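Local coordinates for protein probable dipeptidase (Pseudomonas aeruginosa, PDB 3B40) that probably hydrolyses dipeptides as a metal-dependent peptidase of the membrane dipeptidase type, at residues R227-A232 with G405-R410; L23-R28 with E120-L125; V354-D359 with K394-N399. The protein carries 11 engineered substitutions. All coordinates share one frame; numbering follows the deposited sequence.

Contact 1: R227-A232 with G405-R410; sequences RAPIVA and GEVQKR
Two arginines exchange grips here, the side chain of each binding the other's backbone carbonyl. R227 comes side-on to R410 O: its NE and NH2 both donate to that one oxygen, at 3.1 Å from NE and 3.0 Å from NH2, and the oxygen lies in the guanidinium plane. In return R410 NH1 meets R227 O at 3.1 Å, on a lone pair. A bend at chi2 (-105°) folds the R410 chain back toward that carbonyl. Arginine suits both places, because a long chain ending in several N-H groups can bind a main-chain oxygen and still reach acids: R227 also bridges D204 and E200, and R410 NH2 meets E406 OE1 at 3.0 Å. The exchange takes place at the N-terminal end of the strands of a TIM barrel, where R410, just after helix 389-409, meets the chain leading into strand 230-235. Beside the polar bonds lies an apolar patch. V407 CG2 packs 4.0 Å from P229 CB and 4.3 Å from A228 CB, while P229 CG rests 3.8 Å from E406 CB. Alanine and proline are compact enough to let the helix come close, and P229 CD lies oblique to the R410 guanidinium, 3.4 Å from NH1.

Contact 2: L23-R28 with E120-L125; sequences LSFDSR and EDFRRL
This is an apolar contact between a helix and the chain entering a strand in a TIM barrel. L23, just before the first barrel strand (25-29), and F25, its first residue, meet F122 and R123 of helix 119-127, the helix that comes just before strand 131-138. No hydrogen bond crosses between the two segments; shape and hydrophobicity carry the contact. F122 is its centre. With CG anti to the backbone N (chi1 -169°), its ring reaches away from the helix toward the strand, where it meets F25 obliquely. The two ring planes stand at 90° with centroids 5.4 Å apart, and the closest atoms are F122 CE1 and F25 CD1 at 3.5 Å. Phenylalanine suits both positions, since a large flat side chain can span the gap between helix and strand without bringing in a polar group. S24 O lies in the plane of the F122 ring at its edge, 4.0 Å from CZ, a placement consistent with a weak attraction to the slightly positive rim. L23 covers the outer end of the patch: its CD1 methyl sits 4.1 Å from F122 CD2 and 3.9 Å from R123 CG. Arginine fits this exposed border, because its methylene carbons can pack on leucine while the charge extends beyond. L401 of helix 389-409 touches L23, F122 and R123, and A132 and V134 of strand 131-138 also pack on F122, so the ring is buried among three elements. Beyond F25 the chain turns a corner at S27, and an Asx turn spans it: D26 OD1 accepts a hydrogen bond from the backbone N of R28 at 3.0 Å, on the anti side and 29° out of the carboxylate plane.

Contact 3: V354-D359 with K394-N399; sequences VGISSD and KLWGGN
I356, L395 and V354 bury the most surface here, where strand 354-357, the last of the TIM barrel, meets helix 389-409. The local axes cross at 107°, and the absence of a side chain at G355 is consistent with their close approach of 5.6 Å. I356 places its CD1 methyl over the face of W396, 3.7 Å from the centroid of the five-membered ring and only 13° off its normal, a CH-pi contact. With CG1 anti to the carbonyl carbon (chi1 -54°) and CG2 anti to the backbone N, both branches reach the indole: CG2 lies 4.0 Å from W396 CH2, while CD1 also meets L395 CB at 3.9 Å. L395 and V354 lie side by side and point the same way, with L395 CD2 3.6 Å from V354 CG1. Between these apolar pairs the backbones come close: G355 CA makes a C-H...O contact of 3.2 Å with L395 O, in a helix turn widened to the pi type. N399 supplies the conventional bond, its ND2 donating to V354 O at 2.7 Å, with the oxygen in its amide plane. ND2 also donates to I351 O, which probably fixes the rotation of the amide; W396 NE1 is held by T379. The amide bond thus satisfies the V354 carbonyl beside an apolar patch and ties strand to helix at one defined point.

Overall arrangement
Helix 389-409 joins contacts 1 and 3 and also packs on contact 2 through L401, so one long helix touches the barrel in all three places. Contact 3 is the most buried and combines apolar packing with one amide bond; contact 2 has no hydrogen bond between its segments and runs from a buried phenylalanine pair to an exposed arginine; contact 1, farthest from the centre of the chain, is the one where charged side chains make the hydrogen bonds, as its partly open place allows. Contacts 2 and 3 touch directly, where D26 probably hydrogen-bonds S358, linking the first strand to the residue that follows the last. Along the chain, contact 3 is nested inside the loop closed by contact 1.

Contact 1: R227-A232 with G405-R410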
ATOM      1  N   ARG A 227     -19.985  -6.215  -6.316  1.00 13.63           N
ATOM      2  CA  ARG A 227     -20.556  -7.550  -6.076  1.00 14.14           C
ATOM      3  C   ARG A 227     -19.509  -8.584  -5.595  1.00 14.39           C
ATOM      4  O   ARG A 227     -19.835  -9.767  -5.390  1.00 14.92           O
ATOM      5  CB  ARG A 227     -21.286  -8.059  -7.310  1.00 14.07           C
ATOM      6  CG  ARG A 227     -20.388  -8.361  -8.486  1.00 14.10           C
ATOM      7  CD  ARG A 227     -21.179  -8.974  -9.662  1.00 13.82           C
ATOM      8  NE  ARG A 227     -20.281  -9.371 -10.755  1.00 16.45           N
ATOM      9  CZ  ARG A 227     -20.121  -8.674 -11.883  1.00 16.41           C
ATOM     10  NH1 ARG A 227     -20.810  -7.555 -12.071  1.00 11.61           N
ATOM     11  NH2 ARG A 227     -19.288  -9.112 -12.832  1.00 16.87           N
ATOM     12  N   ALA A 228     -18.277  -8.128  -5.393  1.00 13.38           N
ATOM     13  CA  ALA A 228     -17.139  -9.016  -5.125  1.00 14.33           C
ATOM     14  C   ALA A 228     -16.332  -8.503  -3.939  1.00 14.77           C
ATOM     15  O   ALA A 228     -16.423  -7.300  -3.640  1.00 15.57           O
ATOM     16  CB  ALA A 228     -16.237  -9.110  -6.365  1.00 13.71           C
ATOM     17  N   PRO A 229     -15.592  -9.406  -3.233  1.00 13.74           N
ATOM     18  CA  PRO A 229     -14.693  -8.969  -2.142  1.00 14.40           C
ATOM     19  C   PRO A 229     -13.813  -7.783  -2.506  1.00 13.84           C
ATOM     20  O   PRO A 229     -13.334  -7.672  -3.641  1.00 13.49           O
ATOM     21  CB  PRO A 229     -13.858 -10.223  -1.838  1.00 13.73           C
ATOM     22  CG  PRO A 229     -14.894 -11.387  -2.165  1.00 13.59           C
ATOM     23  CD  PRO A 229     -15.597 -10.882  -3.383  1.00 14.28           C
ATOM     24  N   ILE A 230     -13.667  -6.874  -1.546  1.00 13.69           N
ATOM     25  CA  ILE A 230     -12.769  -5.743  -1.703  1.00 14.12           C
ATOM     26  C   ILE A 230     -11.653  -5.850  -0.670  1.00 13.83           C
ATOM     27  O   ILE A 230     -11.783  -6.577   0.336  1.00 13.71           O
ATOM     28  CB  ILE A 230     -13.523  -4.364  -1.650  1.00 13.85           C
ATOM     29  CG1 ILE A 230     -14.126  -4.072  -0.276  1.00 14.35           C
ATOM     30  CG2 ILE A 230     -14.669  -4.312  -2.785  1.00 13.77           C
ATOM     31  CD1 ILE A 230     -14.644  -2.598  -0.126  1.00 16.64           C
ATOM     32  N   VAL A 231     -10.565  -5.140  -0.920  1.00 12.38           N
ATOM     33  CA  VAL A 231      -9.374  -5.264  -0.105  1.00 13.11           C
ATOM     34  C   VAL A 231      -8.840  -3.871   0.221  1.00 12.62           C
ATOM     35  O   VAL A 231      -9.031  -2.924  -0.544  1.00 13.40           O
ATOM     36  CB  VAL A 231      -8.312  -6.161  -0.876  1.00 13.45           C
ATOM     37  CG1 VAL A 231      -6.925  -6.028  -0.312  1.00 15.75           C
ATOM     38  CG2 VAL A 231      -8.798  -7.681  -0.885  1.00 12.10           C
ATOM     39  N   ALA A 232      -8.211  -3.727   1.376  1.00 11.84           N
ATOM     40  CA  ALA A 232      -7.385  -2.579   1.633  1.00 12.00           C
ATOM     41  C   ALA A 232      -5.937  -3.117   1.646  1.00 11.89           C
ATOM     42  O   ALA A 232      -5.540  -3.763   2.617  1.00 11.68           O
ATOM     43  CB  ALA A 232      -7.750  -1.952   2.989  1.00 11.68           C
ATOM     44  N   GLY A 405      -9.596 -15.484  -5.060  1.00 13.94           N
ATOM     45  CA  GLY A 405     -10.318 -16.506  -5.780  1.00 14.44           C
ATOM     46  C   GLY A 405     -11.783 -16.139  -5.960  1.00 15.39           C
ATOM     47  O   GLY A 405     -12.347 -16.369  -7.036  1.00 15.77           O
ATOM     48  N   GLU A 406     -12.404 -15.591  -4.905  1.00 15.88           N
ATOM     49  CA  GLU A 406     -13.836 -15.209  -4.949  1.00 17.28           C
ATOM     50  C   GLU A 406     -14.118 -14.072  -5.937  1.00 16.44           C
ATOM     51  O   GLU A 406     -15.079 -14.127  -6.715  1.00 18.12           O
ATOM     52  CB  GLU A 406     -14.360 -14.874  -3.539  1.00 18.06           C
ATOM     53  CG  GLU A 406     -14.602 -16.107  -2.705  1.00 24.09           C
ATOM     54  CD  GLU A 406     -15.574 -17.089  -3.395  1.00 32.20           C
ATOM     55  OE1 GLU A 406     -16.684 -16.637  -3.804  1.00 31.22           O
ATOM     56  OE2 GLU A 406     -15.211 -18.297  -3.540  1.00 36.10           O
ATOM     57  N   VAL A 407     -13.275 -13.046  -5.911  1.00 14.85           N
ATOM     58  CA  VAL A 407     -13.264 -12.007  -6.945  1.00 13.57           C
ATOM     59  C   VAL A 407     -13.242 -12.545  -8.402  1.00 13.90           C
ATOM     60  O   VAL A 407     -14.048 -12.134  -9.251  1.00 12.49           O
ATOM     61  CB  VAL A 407     -12.048 -11.045  -6.750  1.00 12.54           C
ATOM     62  CG1 VAL A 407     -11.914 -10.132  -7.971  1.00 10.67           C
ATOM     63  CG2 VAL A 407     -12.211 -10.271  -5.507  1.00 11.78           C
ATOM     64  N   GLN A 408     -12.293 -13.423  -8.708  1.00 14.54           N
ATOM     65  CA  GLN A 408     -12.256 -14.017 -10.060  1.00 15.53           C
ATOM     66  C   GLN A 408     -13.512 -14.849 -10.397  1.00 16.65           C
ATOM     67  O   GLN A 408     -13.932 -14.886 -11.547  1.00 16.48           O
ATOM     68  CB  GLN A 408     -10.967 -14.829 -10.253  1.00 16.05           C
ATOM     69  CG  GLN A 408      -9.712 -13.939 -10.191  1.00 13.94           C
ATOM     70  CD  GLN A 408      -8.476 -14.659 -10.638  1.00 17.61           C
ATOM     71  OE1 GLN A 408      -8.247 -15.822 -10.264  1.00 16.68           O
ATOM     72  NE2 GLN A 408      -7.665 -13.981 -11.461  1.00 16.80           N
ATOM     73  N   LYS A 409     -14.115 -15.488  -9.397  1.00 18.29           N
ATOM     74  CA  LYS A 409     -15.371 -16.241  -9.596  1.00 20.31           C
ATOM     75  C   LYS A 409     -16.539 -15.345 -10.003  1.00 20.68           C
ATOM     76  O   LYS A 409     -17.406 -15.762 -10.779  1.00 20.16           O
ATOM     77  CB  LYS A 409     -15.760 -17.018  -8.335  1.00 21.12           C
ATOM     78  CG  LYS A 409     -15.239 -18.427  -8.342  1.00 26.42           C
ATOM     79  CD  LYS A 409     -16.198 -19.349  -7.590  1.00 33.44           C
ATOM     80  CE  LYS A 409     -15.841 -19.464  -6.108  1.00 37.39           C
ATOM     81  NZ  LYS A 409     -14.595 -20.272  -5.902  1.00 40.37           N
ATOM     82  N   ARG A 410     -16.541 -14.109  -9.502  1.00 20.89           N
ATOM     83  CA  ARG A 410     -17.578 -13.129  -9.829  1.00 21.58           C
ATOM     84  C   ARG A 410     -17.350 -12.382 -11.171  1.00 21.74           C
ATOM     85  O   ARG A 410     -18.147 -11.517 -11.533  1.00 21.20           O
ATOM     86  CB  ARG A 410     -17.696 -12.102  -8.699  1.00 22.06           C
ATOM     87  CG  ARG A 410     -17.658 -12.693  -7.302  1.00 23.93           C
ATOM     88  CD  ARG A 410     -18.968 -12.736  -6.630  1.00 27.36           C
ATOM     89  NE  ARG A 410     -18.920 -13.700  -5.536  1.00 33.84           N
ATOM     90  CZ  ARG A 410     -18.802 -13.433  -4.232  1.00 34.84           C
ATOM     91  NH1 ARG A 410     -18.740 -12.187  -3.750  1.00 32.22           N
ATOM     92  NH2 ARG A 410     -18.769 -14.461  -3.388  1.00 37.55           N
TER

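Contact 2: L23-R28 with E120-L125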
ATOM      1  N   LEU A  23       3.242 -20.145   2.867  1.00 15.50           N
ATOM      2  CA  LEU A  23       3.343 -19.066   1.895  1.00 15.90           C
ATOM      3  C   LEU A  23       3.251 -17.754   2.634  1.00 15.71           C
ATOM      4  O   LEU A  23       2.497 -17.635   3.615  1.00 15.10           O
ATOM      5  CB  LEU A  23       2.168 -19.074   0.910  1.00 15.78           C
ATOM      6  CG  LEU A  23       1.867 -20.312   0.095  1.00 18.10           C
ATOM      7  CD1 LEU A  23       0.733 -20.043  -0.903  1.00 21.72           C
ATOM      8  CD2 LEU A  23       3.143 -20.763  -0.620  1.00 21.41           C
ATOM      9  N   SER A  24       3.971 -16.765   2.114  1.00 14.55           N
ATOM     10  CA  SER A  24       3.959 -15.434   2.677  1.00 13.86           C
ATOM     11  C   SER A  24       3.764 -14.454   1.502  1.00 13.69           C
ATOM     12  O   SER A  24       4.259 -14.676   0.407  1.00 13.07           O
ATOM     13  CB  SER A  24       5.252 -15.161   3.423  1.00 14.15           C
ATOM     14  OG  SER A  24       6.351 -15.580   2.662  1.00 15.77           O
ATOM     15  N   PHE A  25       2.995 -13.401   1.731  1.00 13.03           N
ATOM     16  CA  PHE A  25       2.591 -12.506   0.664  1.00 12.37           C
ATOM     17  C   PHE A  25       2.500 -11.121   1.251  1.00 12.75           C
ATOM     18  O   PHE A  25       1.923 -10.941   2.312  1.00 13.35           O
ATOM     19  CB  PHE A  25       1.250 -12.925   0.062  1.00 11.58           C
ATOM     20  CG  PHE A  25       0.699 -11.939  -0.940  1.00 12.94           C
ATOM     21  CD1 PHE A  25       1.348 -11.716  -2.154  1.00 11.26           C
ATOM     22  CD2 PHE A  25      -0.443 -11.195  -0.645  1.00 12.05           C
ATOM     23  CE1 PHE A  25       0.837 -10.794  -3.089  1.00 15.46           C
ATOM     24  CE2 PHE A  25      -0.967 -10.275  -1.589  1.00 11.79           C
ATOM     25  CZ  PHE A  25      -0.323 -10.080  -2.795  1.00 12.65           C
ATOM     26  N   ASP A  26       3.108 -10.155   0.559  1.00 12.73           N
ATOM     27  CA  ASP A  26       3.114  -8.753   0.993  1.00 12.55           C
ATOM     28  C   ASP A  26       2.343  -7.956  -0.064  1.00 12.17           C
ATOM     29  O   ASP A  26       2.783  -7.848  -1.205  1.00 11.19           O
ATOM     30  CB  ASP A  26       4.564  -8.285   1.116  1.00 11.38           C
ATOM     31  CG  ASP A  26       4.698  -6.820   1.567  1.00 13.62           C
ATOM     32  OD1 ASP A  26       3.751  -6.014   1.413  1.00 15.93           O
ATOM     33  OD2 ASP A  26       5.785  -6.470   2.060  1.00 11.94           O
ATOM     34  N   SER A  27       1.185  -7.416   0.321  1.00 12.97           N
ATOM     35  CA  SER A  27       0.270  -6.811  -0.633  1.00 13.74           C
ATOM     36  C   SER A  27       0.677  -5.427  -1.078  1.00 14.20           C
ATOM     37  O   SER A  27      -0.070  -4.780  -1.810  1.00 14.00           O
ATOM     38  CB  SER A  27      -1.183  -6.805  -0.092  1.00 14.72           C
ATOM     39  OG  SER A  27      -1.224  -6.204   1.190  1.00 13.59           O
ATOM     40  N   ARG A  28       1.842  -4.939  -0.640  1.00 14.23           N
ATOM     41  CA  ARG A  28       2.253  -3.585  -1.035  1.00 13.24           C
ATOM     42  C   ARG A  28       3.765  -3.304  -0.947  1.00 12.83           C
ATOM     43  O   ARG A  28       4.299  -2.982   0.108  1.00 12.84           O
ATOM     44  CB  ARG A  28       1.427  -2.527  -0.279  1.00 14.12           C
ATOM     45  CG  ARG A  28       1.841  -1.090  -0.548  1.00 14.38           C
ATOM     46  CD  ARG A  28       1.262  -0.594  -1.853  1.00 17.41           C
ATOM     47  NE  ARG A  28       1.573   0.830  -2.028  1.00 17.67           N
ATOM     48  CZ  ARG A  28       2.107   1.351  -3.133  1.00 18.12           C
ATOM     49  NH1 ARG A  28       2.390   0.567  -4.192  1.00 13.47           N
ATOM     50  NH2 ARG A  28       2.354   2.655  -3.161  1.00 16.08           N
ATOM     51  N   GLU A 120      -4.240 -19.700  -7.845  1.00 16.65           N
ATOM     52  CA  GLU A 120      -3.642 -20.970  -8.312  1.00 17.91           C
ATOM     53  C   GLU A 120      -2.221 -20.806  -8.805  1.00 17.17           C
ATOM     54  O   GLU A 120      -1.329 -21.547  -8.377  1.00 18.34           O
ATOM     55  CB  GLU A 120      -4.500 -21.625  -9.411  1.00 18.03           C
ATOM     56  CG  GLU A 120      -5.862 -22.143  -8.900  1.00 22.39           C
ATOM     57  CD  GLU A 120      -6.834 -21.039  -8.400  1.00 26.05           C
ATOM     58  OE1 GLU A 120      -7.013 -19.973  -9.053  1.00 23.78           O
ATOM     59  OE2 GLU A 120      -7.435 -21.265  -7.325  1.00 29.08           O
ATOM     60  N   ASP A 121      -1.997 -19.839  -9.698  1.00 16.63           N
ATOM     61  CA  ASP A 121      -0.655 -19.550 -10.210  1.00 16.98           C
ATOM     62  C   ASP A 121       0.262 -19.228  -9.051  1.00 16.44           C
ATOM     63  O   ASP A 121       1.413 -19.667  -9.032  1.00 16.31           O
ATOM     64  CB  ASP A 121      -0.646 -18.337 -11.140  1.00 16.01           C
ATOM     65  CG  ASP A 121      -1.307 -18.593 -12.464  1.00 20.03           C
ATOM     66  OD1 ASP A 121      -1.574 -19.762 -12.813  1.00 22.67           O
ATOM     67  OD2 ASP A 121      -1.558 -17.582 -13.168  1.00 22.02           O
ATOM     68  N   PHE A 122      -0.219 -18.401  -8.126  1.00 15.98           N
ATOM     69  CA  PHE A 122       0.611 -18.002  -6.973  1.00 17.23           C
ATOM     70  C   PHE A 122       1.115 -19.250  -6.239  1.00 18.41           C
ATOM     71  O   PHE A 122       2.317 -19.366  -5.967  1.00 18.50           O
ATOM     72  CB  PHE A 122      -0.166 -17.063  -6.015  1.00 16.98           C
ATOM     73  CG  PHE A 122       0.701 -16.417  -4.966  1.00 17.07           C
ATOM     74  CD1 PHE A 122       1.175 -15.118  -5.146  1.00 15.94           C
ATOM     75  CD2 PHE A 122       1.061 -17.112  -3.805  1.00 10.96           C
ATOM     76  CE1 PHE A 122       1.990 -14.512  -4.182  1.00 15.47           C
ATOM     77  CE2 PHE A 122       1.892 -16.515  -2.860  1.00 15.22           C
ATOM     78  CZ  PHE A 122       2.339 -15.207  -3.047  1.00 15.93           C
ATOM     79  N   ARG A 123       0.206 -20.185  -5.945  1.00 19.12           N
ATOM     80  CA  ARG A 123       0.560 -21.419  -5.218  1.00 21.25           C
ATOM     81  C   ARG A 123       1.539 -22.291  -6.013  1.00 20.71           C
ATOM     82  O   ARG A 123       2.508 -22.805  -5.461  1.00 20.27           O
ATOM     83  CB  ARG A 123      -0.685 -22.222  -4.817  1.00 20.65           C
ATOM     84  CG  ARG A 123      -1.513 -21.550  -3.719  1.00 23.19           C
ATOM     85  CD  ARG A 123      -2.573 -22.457  -3.123  1.00 23.99           C
ATOM     86  NE  ARG A 123      -3.853 -21.763  -3.148  1.00 31.10           N
ATOM     87  CZ  ARG A 123      -4.395 -21.081  -2.136  1.00 34.57           C
ATOM     88  NH1 ARG A 123      -3.802 -21.026  -0.936  1.00 36.07           N
ATOM     89  NH2 ARG A 123      -5.570 -20.478  -2.333  1.00 34.73           N
ATOM     90  N   ARG A 124       1.276 -22.432  -7.309  1.00 21.18           N
ATOM     91  CA  ARG A 124       2.175 -23.117  -8.241  1.00 21.62           C
ATOM     92  C   ARG A 124       3.576 -22.515  -8.285  1.00 21.92           C
ATOM     93  O   ARG A 124       4.574 -23.234  -8.103  1.00 21.90           O
ATOM     94  CB  ARG A 124       1.564 -23.131  -9.647  1.00 22.05           C
ATOM     95  CG  ARG A 124       2.388 -23.886 -10.670  1.00 24.85           C
ATOM     96  CD  ARG A 124       1.734 -23.823 -12.039  1.00 29.76           C
ATOM     97  NE  ARG A 124       1.396 -22.453 -12.457  1.00 32.82           N
ATOM     98  CZ  ARG A 124       2.266 -21.588 -12.984  1.00 34.58           C
ATOM     99  NH1 ARG A 124       3.536 -21.930 -13.167  1.00 34.46           N
ATOM    100  NH2 ARG A 124       1.866 -20.376 -13.341  1.00 34.17           N
ATOM    101  N   LEU A 125       3.669 -21.206  -8.543  1.00 21.58           N
ATOM    102  CA  LEU A 125       4.972 -20.521  -8.607  1.00 21.47           C
ATOM    103  C   LEU A 125       5.726 -20.714  -7.308  1.00 21.69           C
ATOM    104  O   LEU A 125       6.932 -20.990  -7.313  1.00 22.08           O
ATOM    105  CB  LEU A 125       4.827 -19.017  -8.920  1.00 21.44           C
ATOM    106  CG  LEU A 125       4.371 -18.565 -10.315  1.00 20.53           C
ATOM    107  CD1 LEU A 125       3.880 -17.085 -10.285  1.00 17.84           C
ATOM    108  CD2 LEU A 125       5.480 -18.764 -11.335  1.00 19.33           C
TER

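Contact 3: V354-D359 with K394-N399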
ATOM      1  N   VAL A 354      -8.004 -10.394   7.819  1.00 11.00           N
ATOM      2  CA  VAL A 354      -6.796  -9.626   8.076  1.00 10.67           C
ATOM      3  C   VAL A 354      -5.552 -10.209   7.341  1.00 10.05           C
ATOM      4  O   VAL A 354      -5.396 -11.431   7.178  1.00  9.95           O
ATOM      5  CB  VAL A 354      -6.541  -9.432   9.619  1.00 10.54           C
ATOM      6  CG1 VAL A 354      -5.416  -8.409   9.893  1.00 11.90           C
ATOM      7  CG2 VAL A 354      -7.808  -8.956  10.340  1.00 11.11           C
ATOM      8  N   GLY A 355      -4.680  -9.306   6.905  1.00 10.46           N
ATOM      9  CA  GLY A 355      -3.405  -9.669   6.244  1.00 10.85           C
ATOM     10  C   GLY A 355      -2.328  -8.693   6.658  1.00 11.22           C
ATOM     11  O   GLY A 355      -2.501  -7.969   7.627  1.00 11.04           O
ATOM     12  N   ILE A 356      -1.228  -8.650   5.903  1.00 11.30           N
ATOM     13  CA  ILE A 356      -0.026  -7.916   6.309  1.00 12.30           C
ATOM     14  C   ILE A 356       0.561  -7.289   5.063  1.00 11.71           C
ATOM     15  O   ILE A 356       0.512  -7.875   3.988  1.00 12.56           O
ATOM     16  CB  ILE A 356       1.069  -8.870   6.967  1.00 11.72           C
ATOM     17  CG1 ILE A 356       0.470  -9.674   8.133  1.00 11.39           C
ATOM     18  CG2 ILE A 356       2.311  -8.052   7.441  1.00 11.69           C
ATOM     19  CD1 ILE A 356       1.351 -10.873   8.601  1.00 12.43           C
ATOM     20  N   SER A 357       1.117  -6.097   5.208  1.00 12.96           N
ATOM     21  CA  SER A 357       1.778  -5.411   4.084  1.00 13.01           C
ATOM     22  C   SER A 357       2.841  -4.510   4.667  1.00 12.80           C
ATOM     23  O   SER A 357       2.757  -4.176   5.834  1.00 14.34           O
ATOM     24  CB  SER A 357       0.797  -4.634   3.234  1.00 12.23           C
ATOM     25  OG  SER A 357       0.172  -3.583   3.943  1.00 13.60           O
ATOM     26  N   SER A 358       3.832  -4.134   3.865  1.00 12.30           N
ATOM     27  CA  SER A 358       4.963  -3.310   4.334  1.00 13.05           C
ATOM     28  C   SER A 358       4.974  -1.834   3.959  1.00 13.43           C
ATOM     29  O   SER A 358       5.387  -0.965   4.768  1.00 13.40           O
ATOM     30  CB  SER A 358       6.260  -3.903   3.800  1.00 13.06           C
ATOM     31  OG  SER A 358       6.244  -4.019   2.390  1.00 13.38           O
ATOM     32  N   ASP A 359       4.508  -1.558   2.751  1.00 13.20           N
ATOM     33  CA  ASP A 359       4.726  -0.263   2.074  1.00 14.70           C
ATOM     34  C   ASP A 359       6.227  -0.082   1.820  1.00 13.98           C
ATOM     35  O   ASP A 359       6.714   1.039   1.731  1.00 12.85           O
ATOM     36  CB  ASP A 359       4.163   0.913   2.862  1.00 15.16           C
ATOM     37  CG  ASP A 359       3.358   1.904   1.974  1.00 18.03           C
ATOM     38  OD1 ASP A 359       3.456   1.872   0.715  1.00 21.23           O
ATOM     39  OD2 ASP A 359       2.627   2.739   2.564  1.00 21.64           O
ATOM     40  N   LYS A 394      -2.979 -17.606   7.563  1.00 14.80           N
ATOM     41  CA  LYS A 394      -4.080 -16.793   7.019  1.00 14.15           C
ATOM     42  C   LYS A 394      -3.623 -15.332   6.890  1.00 12.99           C
ATOM     43  O   LYS A 394      -3.758 -14.738   5.832  1.00 12.84           O
ATOM     44  CB  LYS A 394      -5.295 -16.877   7.941  1.00 15.09           C
ATOM     45  CG  LYS A 394      -5.951 -18.236   8.024  1.00 17.49           C
ATOM     46  CD  LYS A 394      -7.324 -18.161   8.676  1.00 18.34           C
ATOM     47  CE  LYS A 394      -7.922 -19.558   8.698  1.00 21.67           C
ATOM     48  NZ  LYS A 394      -9.189 -19.605   9.466  1.00 23.96           N
ATOM     49  N   LEU A 395      -3.036 -14.788   7.967  1.00 12.42           N
ATOM     50  CA  LEU A 395      -2.442 -13.440   7.983  1.00 12.12           C
ATOM     51  C   LEU A 395      -1.436 -13.215   6.876  1.00 12.59           C
ATOM     52  O   LEU A 395      -1.471 -12.183   6.209  1.00 13.87           O
ATOM     53  CB  LEU A 395      -1.811 -13.074   9.357  1.00 10.75           C
ATOM     54  CG  LEU A 395      -2.759 -12.760  10.518  1.00 10.30           C
ATOM     55  CD1 LEU A 395      -2.027 -12.771  11.865  1.00  5.27           C
ATOM     56  CD2 LEU A 395      -3.447 -11.378  10.317  1.00 10.57           C
ATOM     57  N   TRP A 396      -0.539 -14.174   6.672  1.00 14.19           N
ATOM     58  CA  TRP A 396       0.546 -14.037   5.678  1.00 12.97           C
ATOM     59  C   TRP A 396       0.156 -14.302   4.226  1.00 13.09           C
ATOM     60  O   TRP A 396       1.023 -14.384   3.325  1.00 11.79           O
ATOM     61  CB  TRP A 396       1.731 -14.908   6.065  1.00 13.84           C
ATOM     62  CG  TRP A 396       2.794 -14.155   6.819  1.00 12.89           C
ATOM     63  CD1 TRP A 396       3.296 -14.467   8.044  1.00 12.09           C
ATOM     64  CD2 TRP A 396       3.447 -12.951   6.403  1.00 13.12           C
ATOM     65  NE1 TRP A 396       4.234 -13.538   8.420  1.00 14.58           N
ATOM     66  CE2 TRP A 396       4.356 -12.603   7.417  1.00 13.96           C
ATOM     67  CE3 TRP A 396       3.348 -12.122   5.253  1.00 16.04           C
ATOM     68  CZ2 TRP A 396       5.164 -11.466   7.340  1.00 13.90           C
ATOM     69  CZ3 TRP A 396       4.175 -10.988   5.172  1.00 13.16           C
ATOM     70  CH2 TRP A 396       5.056 -10.674   6.215  1.00 14.87           C
ATOM     71  N   GLY A 397      -1.146 -14.443   3.970  1.00 13.19           N
ATOM     72  CA  GLY A 397      -1.594 -14.595   2.587  1.00 11.95           C
ATOM     73  C   GLY A 397      -2.805 -15.469   2.316  1.00 13.18           C
ATOM     74  O   GLY A 397      -3.478 -15.285   1.291  1.00 13.55           O
ATOM     75  N   GLY A 398      -3.084 -16.428   3.200  1.00 12.85           N
ATOM     76  CA  GLY A 398      -4.251 -17.320   3.038  1.00 13.08           C
ATOM     77  C   GLY A 398      -5.559 -16.558   2.808  1.00 13.49           C
ATOM     78  O   GLY A 398      -6.373 -16.935   1.968  1.00 13.20           O
ATOM     79  N   ASN A 399      -5.762 -15.488   3.575  1.00 12.85           N
ATOM     80  CA  ASN A 399      -6.991 -14.698   3.462  1.00 12.98           C
ATOM     81  C   ASN A 399      -7.056 -13.973   2.134  1.00 12.20           C
ATOM     82  O   ASN A 399      -8.105 -13.981   1.449  1.00 11.74           O
ATOM     83  CB  ASN A 399      -7.061 -13.690   4.607  1.00 12.69           C
ATOM     84  CG  ASN A 399      -7.284 -14.340   5.958  1.00 13.04           C
ATOM     85  OD1 ASN A 399      -7.915 -15.394   6.053  1.00 12.97           O
ATOM     86  ND2 ASN A 399      -6.813 -13.680   7.030  1.00 11.36           N
TER
HETATM   87  O   HOH W   1      -0.619 -11.133   3.519  1.00 17.93           O